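Local coordinates for beta-lactamase domain protein (Burkholderia ambifaria, PDB 5I0P) that binds two zinc ions through a metallo-beta-lactamase fold and is probably a hydrolase, at residues R285-I288 against A289-A293. Sequence-based numbering, arbitrary orientation.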
loop_
_atom_site.group_PDB
_atom_site.type_symbol
_atom_site.label_atom_id
_atom_site.label_comp_id
_atom_site.label_asym_id
_atom_site.label_seq_id
_atom_site.Cartn_x
_atom_site.Cartn_y
_atom_site.Cartn_z
ATOM N N ARG A 285 16.683 6.062 -1.110
ATOM C CA ARG A 285 17.294 5.884 -2.423
ATOM C C ARG A 285 17.970 4.527 -2.525
ATOM O O ARG A 285 17.919 3.882 -3.583
ATOM C CB ARG A 285 18.296 6.996 -2.712
ATOM C CG ARG A 285 18.572 7.156 -4.207
ATOM C CD ARG A 285 19.287 8.460 -4.533
ATOM N NE ARG A 285 18.512 9.574 -4.017
ATOM C CZ ARG A 285 19.016 10.758 -3.699
ATOM N NH1 ARG A 285 20.316 10.979 -3.849
ATOM N NH2 ARG A 285 18.219 11.706 -3.215
ATOM N N THR A 286 18.610 4.079 -1.435
ATOM C CA THR A 286 19.209 2.746 -1.423
ATOM C C THR A 286 18.157 1.647 -1.583
ATOM O O THR A 286 18.357 0.700 -2.345
ATOM C CB THR A 286 20.033 2.563 -0.157
ATOM O OG1 THR A 286 21.146 3.457 -0.219
ATOM C CG2 THR A 286 20.562 1.164 -0.065
ATOM N N ARG A 287 17.025 1.762 -0.889
ATOM C CA ARG A 287 15.996 0.740 -0.994
ATOM C C ARG A 287 15.418 0.690 -2.392
ATOM O O ARG A 287 15.210 -0.399 -2.956
ATOM C CB ARG A 287 14.881 1.024 -0.006
ATOM C CG ARG A 287 13.733 0.041 -0.070
ATOM C CD ARG A 287 14.203 -1.413 0.048
ATOM N NE ARG A 287 13.066 -2.338 0.052
ATOM C CZ ARG A 287 13.152 -3.625 -0.241
ATOM N NH1 ARG A 287 14.325 -4.146 -0.564
ATOM N NH2 ARG A 287 12.075 -4.392 -0.187
ATOM N N ILE A 288 15.195 1.862 -2.990
ATOM C CA ILE A 288 14.613 1.876 -4.319
ATOM C C ILE A 288 15.585 1.274 -5.323
ATOM O O ILE A 288 15.172 0.608 -6.286
ATOM C CB ILE A 288 14.190 3.304 -4.702
ATOM C CG1 ILE A 288 12.877 3.645 -3.990
ATOM C CG2 ILE A 288 13.980 3.419 -6.212
ATOM C CD1 ILE A 288 12.709 5.094 -3.760
ATOM N N ALA A 289 16.883 1.486 -5.114
ATOM C CA ALA A 289 17.866 0.864 -5.980
ATOM C C ALA A 289 17.762 -0.652 -5.896
ATOM O O ALA A 289 17.841 -1.355 -6.919
ATOM C CB ALA A 289 19.252 1.378 -5.622
ATOM N N GLN A 290 17.482 -1.163 -4.694
ATOM C CA GLN A 290 17.299 -2.598 -4.503
ATOM C C GLN A 290 16.024 -3.093 -5.185
ATOM O O GLN A 290 16.001 -4.172 -5.788
ATOM C CB GLN A 290 17.243 -2.898 -3.008
ATOM C CG GLN A 290 18.502 -2.540 -2.312
ATOM C CD GLN A 290 18.416 -2.676 -0.799
ATOM O OE1 GLN A 290 17.383 -3.060 -0.247
ATOM N NE2 GLN A 290 19.504 -2.323 -0.122
ATOM N N LEU A 291 14.936 -2.351 -5.044
ATOM C CA LEU A 291 13.703 -2.772 -5.674
ATOM C C LEU A 291 13.846 -2.761 -7.193
ATOM O O LEU A 291 13.439 -3.715 -7.870
ATOM C CB LEU A 291 12.576 -1.852 -5.213
ATOM C CG LEU A 291 12.302 -1.899 -3.707
ATOM C CD1 LEU A 291 11.455 -0.705 -3.345
ATOM C CD2 LEU A 291 11.598 -3.155 -3.326
ATOM N N ARG A 292 14.495 -1.731 -7.745
ATOM C CA ARG A 292 14.677 -1.708 -9.193
ATOM C C ARG A 292 15.536 -2.879 -9.659
ATOM O O ARG A 292 15.202 -3.527 -10.657
ATOM C CB ARG A 292 15.282 -0.378 -9.670
ATOM C CG ARG A 292 14.472 0.861 -9.428
ATOM C CD ARG A 292 15.054 2.072 -10.195
ATOM N NE ARG A 292 14.255 3.293 -10.032
ATOM C CZ ARG A 292 13.081 3.521 -10.615
ATOM N NH1 ARG A 292 12.456 4.662 -10.399
ATOM N NH2 ARG A 292 12.534 2.623 -11.405
ATOM N N ALA A 293 16.630 -3.178 -8.939
ATOM C CA ALA A 293 17.465 -4.330 -9.292
ATOM C C ALA A 293 16.695 -5.631 -9.175
ATOM O O ALA A 293 16.756 -6.481 -10.070
ATOM C CB ALA A 293 18.688 -4.393 -8.402
#
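Arg-287 reaches forward along its helix to meet both Gln-290 and Leu-291, one turn further on. Its CG stands anti to the backbone N (chi1 178°) and the chain then bends at chi2, which turns it forward, toward Gln-290 and Leu-291.

The polar part of this meeting is a hydrogen bond from Arg-287 NH1 to Gln-290 OE1, long at 3.3 Å. The oxygen sits at the edge of the guanidinium, near its plane, and the donor lies in the plane of the amide carbonyl, although the two flat groups are turned 79° apart. Glutamine suits the place because its extended chain (chi2 173°) carries a carbonyl oxygen far enough from the backbone to reach that edge. The stronger polar partner of Arg-287 lies elsewhere: NE bonds Leu-235 O, and NH2 makes a weak bond to Ile-238 O.

Van der Waals contacts of methyl groups make up the rest. Leu-291 CD2 rests over one guanidinium face, off-centre, 3.4 Å from Arg-287 NH2, a site where a branched, buried leucine can cover a flat cation. Thr-286 offers a methyl, CG2, that packs 3.6 Å from Gln-290 NE2. Ile-288 and Arg-292 run side by side, Ile-288 CG2 lying 3.8 Å from Arg-292 NE; the long arginine passes the buried isoleucine, its NE forming a salt bridge with Glu-265, which Ile-288 also touches, and its NH2 a hydrogen bond with Leu-258 O.

Backbone bonds underlie all of this, from Ala-289 N to Arg-285 O (3.0 Å) through to Arg-292 N and Ile-288 O (2.8 Å).

Such i to i+3 and i to i+4 pairing is typical of an alpha-helix, here the start of helix 284-308, which follows edge strand 281-282 of the six-stranded sheet in a metallo-beta-lactamase fold.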